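Local structure of DUF3218 domain-containing protein (Pseudomonas aeruginosa, 2IGS) at residues F[146-149]-F[155-158]; F[181-184]-F[188-191]; F[162-167]-F[172-177]; F[119-124]-F[212-217]. The protein is of unknown function but belongs to the DUF3218 family, grouped in the lysozyme clan, so a distant relation to lysozyme-like enzymes is possible. One frame throughout, in Å; residues are numbered along the deposited sequence.

Interaction 1 (F[146-149]-F[155-158]); sequences SGLL and NLRT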
loop_
_atom_site.group_PDB
_atom_site.type_symbol
_atom_site.label_atom_id
_atom_site.label_comp_id
_atom_site.label_asym_id
_atom_site.label_seq_id
_atom_site.Cartn_x
_atom_site.Cartn_y
_atom_site.Cartn_z
ATOM N N SER F 146 -4.014 -17.672 30.182
ATOM C CA SER F 146 -5.347 -17.074 30.272
ATOM C C SER F 146 -5.764 -16.726 31.697
ATOM O O SER F 146 -5.304 -17.345 32.668
ATOM C CB SER F 146 -6.413 -18.009 29.678
ATOM O OG SER F 146 -6.202 -18.201 28.292
ATOM N N GLY F 147 -6.649 -15.737 31.809
ATOM C CA GLY F 147 -7.232 -15.346 33.079
ATOM C C GLY F 147 -8.714 -15.120 32.920
ATOM O O GLY F 147 -9.367 -15.793 32.140
ATOM N N LEU F 148 -9.234 -14.144 33.651
ATOM C CA LEU F 148 -10.657 -13.864 33.704
ATOM C C LEU F 148 -11.129 -12.949 32.583
ATOM O O LEU F 148 -10.581 -11.860 32.366
ATOM C CB LEU F 148 -10.974 -13.176 35.040
ATOM C CG LEU F 148 -11.409 -13.952 36.285
ATOM C CD1 LEU F 148 -11.482 -15.428 36.026
ATOM C CD2 LEU F 148 -10.549 -13.604 37.499
ATOM N N LEU F 149 -12.187 -13.380 31.911
ATOM C CA LEU F 149 -12.916 -12.536 30.987
ATOM C C LEU F 149 -14.365 -12.334 31.472
ATOM O O LEU F 149 -15.183 -13.263 31.469
ATOM C CB LEU F 149 -12.862 -13.116 29.565
ATOM C CG LEU F 149 -13.516 -12.271 28.474
ATOM C CD1 LEU F 149 -12.839 -10.868 28.356
ATOM C CD2 LEU F 149 -13.465 -13.046 27.157
ATOM N N ASN F 155 -11.701 -7.679 30.158
ATOM C CA ASN F 155 -10.581 -8.591 30.213
ATOM C C ASN F 155 -9.668 -8.259 31.383
ATOM O O ASN F 155 -8.775 -7.400 31.289
ATOM C CB ASN F 155 -9.814 -8.534 28.887
ATOM C CG ASN F 155 -8.936 -9.770 28.663
ATOM O OD1 ASN F 155 -8.339 -10.316 29.601
ATOM N ND2 ASN F 155 -8.857 -10.213 27.418
ATOM N N LEU F 156 -9.890 -8.957 32.488
ATOM C CA LEU F 156 -9.196 -8.656 33.719
ATOM C C LEU F 156 -7.724 -9.102 33.671
ATOM O O LEU F 156 -6.874 -8.464 34.279
ATOM C CB LEU F 156 -9.952 -9.270 34.916
ATOM C CG LEU F 156 -11.354 -8.757 35.268
ATOM C CD1 LEU F 156 -11.876 -9.496 36.504
ATOM C CD2 LEU F 156 -11.361 -7.261 35.514
ATOM N N ARG F 157 -7.456 -10.185 32.941
ATOM C CA ARG F 157 -6.127 -10.777 32.775
ATOM C C ARG F 157 -5.165 -9.801 32.131
ATOM O O ARG F 157 -3.979 -9.735 32.443
ATOM C CB ARG F 157 -6.223 -12.011 31.875
ATOM C CG ARG F 157 -4.880 -12.615 31.439
ATOM C CD ARG F 157 -4.155 -13.248 32.612
ATOM N NE ARG F 157 -2.856 -13.796 32.236
ATOM C CZ ARG F 157 -1.737 -13.080 32.165
ATOM N NH1 ARG F 157 -1.756 -11.778 32.439
ATOM N NH2 ARG F 157 -0.595 -13.654 31.807
ATOM N N THR F 158 -5.732 -9.025 31.232
ATOM C CA THR F 158 -4.991 -8.189 30.361
ATOM C C THR F 158 -4.955 -6.744 30.889
ATOM O O THR F 158 -4.113 -5.940 30.485
ATOM C CB THR F 158 -5.653 -8.359 28.994
ATOM O OG1 THR F 158 -4.747 -9.042 28.119
ATOM C CG2 THR F 158 -6.171 -7.079 28.413
#
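L149 and N155 face each other as an antiparallel, non-hydrogen-bonded pair, with CA atoms 4.7 Å apart. One residue further on, the amide N of L156 donates to O of L148 at 3.0 Å. This bond is bent at the hydrogen (139°), although the donor lies nearly along the C=O axis. From L156 on, the backbone takes helical angles, without the regular helix bonds, and R157 passes beside G147. The two strands form a tight beta hairpin, 148-150 with 154-155. The first of them is the middle strand of a small antiparallel sheet, with 132-134 on its other side. L149 and N155 project from the same face of this sheet. L149 has CG anti to its backbone N (chi1 -176°), and this carries CD1 to 3.7 Å from N155 CA. The amide of N155 reaches S139 of the second subunit through ND2. L148 and L156 meet through their CB atoms, 4.0 Å apart, and helix 190-200 covers both side chains. R157 runs alongside the backbone of G147. Its CG and CD each lie 3.6 Å from G147 N. The chain of R157 bends at chi2, and its guanidinium ends in a salt bridge with E145. A bound acetic acid, probably from the crystallisation liquor, lies about 4 Å from the R157 side chain.

Interaction 2 (F[181-184]-F[188-191]); sequences VGLR and PNFS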
loop_
_atom_site.group_PDB
_atom_site.type_symbol
_atom_site.label_atom_id
_atom_site.label_comp_id
_atom_site.label_asym_id
_atom_site.label_seq_id
_atom_site.Cartn_x
_atom_site.Cartn_y
_atom_site.Cartn_z
ATOM N N VAL F 181 -7.373 -8.758 38.598
ATOM C CA VAL F 181 -6.599 -7.961 37.630
ATOM C C VAL F 181 -5.248 -8.626 37.375
ATOM O O VAL F 181 -4.447 -8.769 38.276
ATOM C CB VAL F 181 -6.419 -6.483 38.084
ATOM C CG1 VAL F 181 -5.497 -5.708 37.131
ATOM C CG2 VAL F 181 -7.770 -5.780 38.197
ATOM N N GLY F 182 -5.008 -9.026 36.131
ATOM C CA GLY F 182 -3.764 -9.715 35.767
ATOM C C GLY F 182 -3.617 -11.143 36.264
ATOM O O GLY F 182 -2.577 -11.755 36.079
ATOM N N LEU F 183 -4.663 -11.708 36.865
ATOM C CA LEU F 183 -4.515 -13.028 37.496
ATOM C C LEU F 183 -4.517 -14.186 36.479
ATOM O O LEU F 183 -5.443 -14.302 35.664
ATOM C CB LEU F 183 -5.556 -13.219 38.611
ATOM C CG LEU F 183 -5.292 -14.380 39.579
ATOM C CD1 LEU F 183 -4.225 -14.001 40.573
ATOM C CD2 LEU F 183 -6.587 -14.754 40.310
ATOM N N ARG F 184 -3.467 -15.013 36.513
ATOM C CA ARG F 184 -3.345 -16.194 35.634
ATOM C C ARG F 184 -4.161 -17.364 36.199
ATOM O O ARG F 184 -4.327 -17.473 37.411
ATOM C CB ARG F 184 -1.866 -16.587 35.422
ATOM C CG ARG F 184 -1.100 -15.631 34.496
ATOM C CD ARG F 184 0.433 -15.626 34.665
ATOM N NE ARG F 184 0.965 -14.290 34.366
ATOM C CZ ARG F 184 2.191 -14.010 33.915
ATOM N NH1 ARG F 184 3.074 -14.968 33.677
ATOM N NH2 ARG F 184 2.529 -12.749 33.690
ATOM N N PRO F 188 -2.856 -19.712 42.746
ATOM C CA PRO F 188 -3.478 -20.498 43.822
ATOM C C PRO F 188 -4.818 -19.914 44.278
ATOM O O PRO F 188 -5.682 -20.648 44.764
ATOM C CB PRO F 188 -2.434 -20.447 44.938
ATOM C CG PRO F 188 -1.692 -19.176 44.691
ATOM C CD PRO F 188 -1.611 -19.055 43.201
ATOM N N ASN F 189 -5.012 -18.613 44.080
ATOM C CA ASN F 189 -6.308 -17.997 44.402
ATOM C C ASN F 189 -7.324 -17.824 43.239
ATOM O O ASN F 189 -8.415 -17.242 43.422
ATOM C CB ASN F 189 -6.106 -16.701 45.209
ATOM C CG ASN F 189 -5.394 -15.604 44.424
ATOM O OD1 ASN F 189 -5.768 -14.429 44.529
ATOM N ND2 ASN F 189 -4.365 -15.963 43.661
ATOM N N PHE F 190 -6.990 -18.362 42.060
ATOM C CA PHE F 190 -7.825 -18.145 40.861
ATOM C C PHE F 190 -9.248 -18.687 40.996
ATOM O O PHE F 190 -10.207 -17.984 40.641
ATOM C CB PHE F 190 -7.152 -18.686 39.583
ATOM C CG PHE F 190 -7.898 -18.350 38.306
ATOM C CD1 PHE F 190 -7.690 -17.132 37.664
ATOM C CD2 PHE F 190 -8.796 -19.256 37.749
ATOM C CE1 PHE F 190 -8.385 -16.807 36.475
ATOM C CE2 PHE F 190 -9.510 -18.945 36.568
ATOM C CZ PHE F 190 -9.300 -17.728 35.933
ATOM N N SER F 191 -9.381 -19.924 41.477
ATOM C CA SER F 191 -10.699 -20.534 41.641
ATOM C C SER F 191 -11.556 -19.726 42.602
ATOM O O SER F 191 -12.724 -19.435 42.303
ATOM C CB SER F 191 -10.589 -21.961 42.174
ATOM O OG SER F 191 -9.685 -22.698 41.373
#
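L183 and F190 make an apolar contact between the loop after helix 171-177 and the first turn of helix 190-200. No hydrogen bond links the two segments. L183 has the largest share of the contact, with F190 close behind, and it uses both methyls. CD2 lies 3.7 Å from F190 CA and also 3.7 Å from F190 CD1, so it rests in the angle between the helix backbone and the ring. It meets the ring obliquely. The chi1 of -165° turns the L183 branch away from its own N and across to the helix start. Its other methyl, CD1, touches ND2 of N189 at 3.7 Å. The loop thus folds back over the N-terminal end of the helix that follows it. N189 is the N-cap residue, but its side chain makes no capping bond. Its amide lies beside the leucine instead, and this is plain van der Waals contact. R184 takes part through its backbone. Its O comes to 3.4 Å from F190 CD1, again at an oblique angle to the ring. The side chain of R184 starts away from the helix and was modelled in two conformers. One of its nitrogens makes a long, weak ion pair with E145. L148 of the sheet packs against F190 as well.

Interaction 3 (F[162-167]-F[172-177]); sequences GTWQAM and DIKALV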
loop_
_atom_site.group_PDB
_atom_site.type_symbol
_atom_site.label_atom_id
_atom_site.label_comp_id
_atom_site.label_asym_id
_atom_site.label_seq_id
_atom_site.Cartn_x
_atom_site.Cartn_y
_atom_site.Cartn_z
ATOM N N GLY F 162 -2.323 0.051 36.372
ATOM C CA GLY F 162 -2.454 1.494 36.181
ATOM C C GLY F 162 -3.798 1.929 35.629
ATOM O O GLY F 162 -4.463 2.793 36.202
ATOM N N THR F 163 -4.202 1.337 34.510
ATOM C CA THR F 163 -5.492 1.667 33.881
ATOM C C THR F 163 -6.678 1.200 34.728
ATOM O O THR F 163 -7.773 1.743 34.609
ATOM C CB THR F 163 -5.576 1.207 32.394
ATOM O OG1 THR F 163 -6.849 0.611 32.115
ATOM C CG2 THR F 163 -4.515 0.228 32.112
ATOM N N TRP F 164 -6.427 0.222 35.599
ATOM C CA TRP F 164 -7.364 -0.163 36.650
ATOM C C TRP F 164 -7.571 0.961 37.672
ATOM O O TRP F 164 -8.706 1.260 38.059
ATOM C CB TRP F 164 -6.878 -1.433 37.339
ATOM C CG TRP F 164 -7.547 -1.725 38.636
ATOM C CD1 TRP F 164 -7.010 -1.577 39.874
ATOM C CD2 TRP F 164 -8.876 -2.223 38.831
ATOM N NE1 TRP F 164 -7.911 -1.956 40.828
ATOM C CE2 TRP F 164 -9.067 -2.360 40.219
ATOM C CE3 TRP F 164 -9.920 -2.575 37.969
ATOM C CZ2 TRP F 164 -10.257 -2.824 40.771
ATOM C CZ3 TRP F 164 -11.108 -3.045 38.525
ATOM C CH2 TRP F 164 -11.264 -3.160 39.914
ATOM N N GLN F 165 -6.465 1.568 38.101
ATOM C CA GLN F 165 -6.487 2.693 39.041
ATOM C C GLN F 165 -7.244 3.884 38.443
ATOM O O GLN F 165 -7.913 4.633 39.168
ATOM C CB GLN F 165 -5.058 3.124 39.409
ATOM C CG GLN F 165 -4.263 2.140 40.276
ATOM C CD GLN F 165 -2.830 2.602 40.529
ATOM O OE1 GLN F 165 -2.586 3.764 40.857
ATOM N NE2 GLN F 165 -1.877 1.687 40.380
ATOM N N ALA F 166 -7.135 4.037 37.121
ATOM C CA ALA F 166 -7.755 5.147 36.382
ATOM C C ALA F 166 -9.265 4.967 36.107
ATOM O O ALA F 166 -9.927 5.900 35.628
ATOM C CB ALA F 166 -7.022 5.371 35.074
HETATM N N MSE F 167 -9.794 3.774 36.388
HETATM C CA MSE F 167 -11.214 3.502 36.193
HETATM C C MSE F 167 -12.066 4.168 37.273
HETATM O O MSE F 167 -11.728 4.122 38.447
HETATM C CB MSE F 167 -11.463 2.000 36.178
HETATM C CG MSE F 167 -11.095 1.365 34.856
HETATM SE SE MSE F 167 -11.012 -0.575 34.876
HETATM C CE MSE F 167 -9.626 -0.687 33.553
ATOM N N ASP F 172 -17.196 -0.999 46.169
ATOM C CA ASP F 172 -17.544 -2.431 46.314
ATOM C C ASP F 172 -17.262 -3.280 45.066
ATOM O O ASP F 172 -16.885 -4.444 45.179
ATOM C CB ASP F 172 -18.998 -2.597 46.758
ATOM C CG ASP F 172 -19.218 -2.189 48.209
ATOM O OD1 ASP F 172 -20.374 -1.880 48.566
ATOM O OD2 ASP F 172 -18.243 -2.186 48.998
ATOM N N ILE F 173 -17.442 -2.683 43.890
ATOM C CA ILE F 173 -17.072 -3.315 42.620
ATOM C C ILE F 173 -15.554 -3.354 42.453
ATOM O O ILE F 173 -14.980 -4.371 42.050
ATOM C CB ILE F 173 -17.773 -2.630 41.406
ATOM C CG1 ILE F 173 -19.279 -2.487 41.669
ATOM C CG2 ILE F 173 -17.538 -3.438 40.126
ATOM C CD1 ILE F 173 -20.071 -1.931 40.509
ATOM N N LYS F 174 -14.902 -2.247 42.779
ATOM C CA LYS F 174 -13.435 -2.184 42.821
ATOM C C LYS F 174 -12.829 -3.271 43.748
ATOM O O LYS F 174 -11.845 -3.918 43.393
ATOM C CB LYS F 174 -12.978 -0.770 43.236
ATOM C CG LYS F 174 -11.735 -0.280 42.518
ATOM C CD LYS F 174 -11.181 1.000 43.140
ATOM C CE LYS F 174 -9.719 1.305 42.686
ATOM N NZ LYS F 174 -9.564 1.673 41.208
ATOM N N ALA F 175 -13.439 -3.486 44.912
ATOM C CA ALA F 175 -12.979 -4.489 45.876
ATOM C C ALA F 175 -13.216 -5.936 45.419
ATOM O O ALA F 175 -12.425 -6.843 45.735
ATOM C CB ALA F 175 -13.632 -4.250 47.245
ATOM N N LEU F 176 -14.312 -6.142 44.698
ATOM C CA LEU F 176 -14.708 -7.457 44.184
ATOM C C LEU F 176 -13.842 -7.924 43.025
ATOM O O LEU F 176 -13.515 -9.097 42.909
ATOM C CB LEU F 176 -16.169 -7.399 43.718
ATOM C CG LEU F 176 -16.805 -8.627 43.061
ATOM C CD1 LEU F 176 -17.192 -9.701 44.082
ATOM C CD2 LEU F 176 -18.000 -8.175 42.276
ATOM N N VAL F 177 -13.474 -6.988 42.159
ATOM C CA VAL F 177 -12.908 -7.326 40.860
ATOM C C VAL F 177 -11.391 -7.138 40.818
ATOM O O VAL F 177 -10.701 -7.786 40.019
ATOM C CB VAL F 177 -13.640 -6.516 39.767
ATOM C CG1 VAL F 177 -12.907 -6.548 38.487
ATOM C CG2 VAL F 177 -15.032 -7.075 39.586
#
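I173 reaches W164 only through its backbone O, which lies near the plane of the indole at its edge, 4.5 Å from CH2. K174 does much more. Its own O is 3.3 Å from W164 CZ2, and its CG is 3.4 Å from the same ring atom. The lysine chain then runs on one side of the indole plane, crossing the ring system obliquely, and is extended until it bends at chi4 (68°). That bend brings NZ over one face of the ring. The ammonium forms a cation-pi pair with the five-membered ring, 4.2 Å from NZ to the centroid and 19° off the normal. W164 O is also close to NZ, at 3.3 Å. The two segments belong to consecutive short helices, 161-165 and 171-177, joined by a brief loop. The tryptophan spans the gap between them, a chi1 of 165° setting its ring opposite its own N. One turn after I173 comes V177. Its CG1 touches the six-membered end of the indole obliquely, 3.9 Å from W164 CZ3. L159 and V181 of neighbouring loops also pack on the tryptophan. L156 also packs on V177.

Interaction 4 (F[119-124]-F[212-217]); sequences DRFKGS and AYFAAI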
loop_
_atom_site.group_PDB
_atom_site.type_symbol
_atom_site.label_atom_id
_atom_site.label_comp_id
_atom_site.label_asym_id
_atom_site.label_seq_id
_atom_site.Cartn_x
_atom_site.Cartn_y
_atom_site.Cartn_z
ATOM N N ASP F 119 -20.870 -1.502 19.414
ATOM C CA ASP F 119 -20.079 -2.478 18.670
ATOM C C ASP F 119 -18.831 -2.870 19.440
ATOM O O ASP F 119 -18.300 -3.970 19.241
ATOM C CB ASP F 119 -19.739 -1.988 17.253
ATOM C CG ASP F 119 -20.672 -2.575 16.198
ATOM O OD1 ASP F 119 -21.650 -3.238 16.572
ATOM O OD2 ASP F 119 -20.441 -2.398 14.994
ATOM N N ARG F 120 -18.362 -1.970 20.307
ATOM C CA ARG F 120 -17.229 -2.259 21.190
ATOM C C ARG F 120 -17.490 -3.456 22.112
ATOM O O ARG F 120 -16.556 -4.167 22.480
ATOM C CB ARG F 120 -16.838 -1.022 22.019
ATOM C CG ARG F 120 -15.836 -0.094 21.346
ATOM C CD ARG F 120 -14.442 -0.722 21.260
ATOM N NE ARG F 120 -13.542 -0.298 22.331
ATOM C CZ ARG F 120 -12.405 -0.921 22.651
ATOM N NH1 ARG F 120 -12.021 -2.016 22.002
ATOM N NH2 ARG F 120 -11.645 -0.455 23.629
ATOM N N PHE F 121 -18.757 -3.681 22.457
ATOM C CA PHE F 121 -19.140 -4.699 23.463
ATOM C C PHE F 121 -19.407 -6.077 22.881
ATOM O O PHE F 121 -19.799 -6.999 23.608
ATOM C CB PHE F 121 -20.385 -4.266 24.270
ATOM C CG PHE F 121 -20.271 -2.914 24.914
ATOM C CD1 PHE F 121 -19.112 -2.534 25.590
ATOM C CD2 PHE F 121 -21.351 -2.030 24.876
ATOM C CE1 PHE F 121 -19.014 -1.255 26.192
ATOM C CE2 PHE F 121 -21.271 -0.746 25.465
ATOM C CZ PHE F 121 -20.096 -0.357 26.131
ATOM N N LYS F 122 -19.201 -6.228 21.575
ATOM C CA LYS F 122 -19.531 -7.479 20.894
ATOM C C LYS F 122 -18.348 -8.431 20.792
ATOM O O LYS F 122 -17.198 -8.057 21.093
ATOM C CB LYS F 122 -20.126 -7.182 19.521
ATOM C CG LYS F 122 -21.435 -6.417 19.613
ATOM C CD LYS F 122 -22.032 -6.122 18.276
ATOM C CE LYS F 122 -23.329 -5.375 18.419
ATOM N NZ LYS F 122 -23.701 -4.709 17.131
ATOM N N GLY F 123 -18.620 -9.674 20.407
ATOM C CA GLY F 123 -17.539 -10.606 20.074
ATOM C C GLY F 123 -16.672 -11.212 21.186
ATOM O O GLY F 123 -15.649 -11.846 20.901
ATOM N N SER F 124 -17.046 -11.031 22.447
ATOM C CA SER F 124 -16.553 -11.951 23.465
ATOM C C SER F 124 -17.529 -13.140 23.442
ATOM O O SER F 124 -18.607 -13.051 22.843
ATOM C CB SER F 124 -16.459 -11.278 24.841
ATOM O OG SER F 124 -17.687 -11.373 25.537
ATOM N N ALA F 212 -17.072 1.308 33.104
ATOM C CA ALA F 212 -15.839 1.824 33.707
ATOM C C ALA F 212 -14.586 1.439 32.917
ATOM O O ALA F 212 -13.731 2.278 32.624
ATOM C CB ALA F 212 -15.712 1.338 35.166
ATOM N N TYR F 213 -14.483 0.146 32.632
ATOM C CA TYR F 213 -13.433 -0.460 31.826
ATOM C C TYR F 213 -13.377 0.179 30.446
ATOM O O TYR F 213 -12.358 0.746 30.058
ATOM C CB TYR F 213 -13.732 -1.950 31.715
ATOM C CG TYR F 213 -12.790 -2.739 30.831
ATOM C CD1 TYR F 213 -11.563 -3.182 31.313
ATOM C CD2 TYR F 213 -13.161 -3.108 29.533
ATOM C CE1 TYR F 213 -10.689 -3.915 30.513
ATOM C CE2 TYR F 213 -12.289 -3.857 28.714
ATOM C CZ TYR F 213 -11.058 -4.252 29.213
ATOM O OH TYR F 213 -10.180 -4.985 28.439
ATOM N N PHE F 214 -14.487 0.122 29.716
ATOM C CA PHE F 214 -14.501 0.604 28.335
ATOM C C PHE F 214 -14.368 2.106 28.189
ATOM O O PHE F 214 -14.089 2.600 27.105
ATOM C CB PHE F 214 -15.722 0.070 27.560
ATOM C CG PHE F 214 -15.475 -1.264 26.921
ATOM C CD1 PHE F 214 -14.630 -1.373 25.816
ATOM C CD2 PHE F 214 -16.036 -2.410 27.447
ATOM C CE1 PHE F 214 -14.376 -2.610 25.236
ATOM C CE2 PHE F 214 -15.795 -3.644 26.875
ATOM C CZ PHE F 214 -14.973 -3.745 25.759
ATOM N N ALA F 215 -14.564 2.827 29.283
ATOM C CA ALA F 215 -14.275 4.247 29.308
ATOM C C ALA F 215 -12.766 4.486 29.465
ATOM O O ALA F 215 -12.238 5.471 28.961
ATOM C CB ALA F 215 -15.053 4.939 30.445
ATOM N N ALA F 216 -12.087 3.596 30.184
ATOM C CA ALA F 216 -10.702 3.834 30.555
ATOM C C ALA F 216 -9.714 3.240 29.548
ATOM O O ALA F 216 -8.606 3.765 29.330
ATOM C CB ALA F 216 -10.435 3.277 31.937
ATOM N N ILE F 217 -10.147 2.160 28.917
ATOM C CA ILE F 217 -9.247 1.216 28.294
ATOM C C ILE F 217 -8.665 1.732 26.978
ATOM O O ILE F 217 -7.560 1.331 26.591
ATOM C CB ILE F 217 -9.953 -0.164 28.177
ATOM C CG1 ILE F 217 -9.132 -1.263 28.869
ATOM C CG2 ILE F 217 -10.435 -0.463 26.753
ATOM C CD1 ILE F 217 -7.739 -1.488 28.322
HETATM O O HOH W 1 -12.774 1.375 24.948
#
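F121 and F214 form an edge-to-face (T-shaped) pair. The edge of F121 meets the face of F214, with centroids 5.1 Å apart and planes at 74°. The closest atoms are F121 CE1 and F214 CD2, at 3.4 Å. F121 has CG anti to its carbonyl carbon (chi1 -54°), which swings the ring out of the 3-10 turn toward helix 203-216. Y213 covers the opposite face of F214, with its CD2 3.6 Å above the plane. F214 is therefore held between two aromatic side chains, and I109 of helix 87-113 packs on it too. R120 approaches the same phenylalanine from another direction. Its chain bends at chi2 and chi3, and the guanidinium comes to the rim of the ring. There F214 CE1 sits over the centre of one guanidinium face, 3.7 Å from R120 CZ, and the two planes are 86° apart. R120 NH2 also touches I217 CG2 at 3.4 Å. Water 1 lies near the guanidinium plane. Its 2.5 Å bond from R120 NH2 is too short and so doubtful; it donates to F214 O at 2.8 Å. R120 was modelled in two conformers, so these details are less certain. D119 and K122 make a salt bridge within their own turn, and D119 also binds the amide of A138 of the fourth subunit. Because the ring presents its rim to R120, the pair is not a stacked cation-pi contact. Water 1 may bridge R120 NH2 and F214 O; the rest is the ring pair and van der Waals contact of the guanidinium with the ring rim and I217.

Interactions 1, 2 and 3 lie within the chain loop that interaction 4 closes. Interactions 1 and 2 are nearest, their centres about 9 Å apart. L156 O probably accepts a hydrogen bond from G182 N (2.7 Å), and R157 and R184 both approach E145, R157 in a salt bridge and R184 by a long, weak pair. L156 CD2 touches V177 CG1 at 3.4 Å, tying interaction 1 to interaction 3. V181 CG2 packs on W164 CD2 between interactions 2 and 3. M167, a selenomethionine, joins interaction 3 to interaction 4, its CG 3.6 Å from A216 CB. Interactions 2 and 4 do not touch; their nearest atoms are about 8 Å apart. No active site is known.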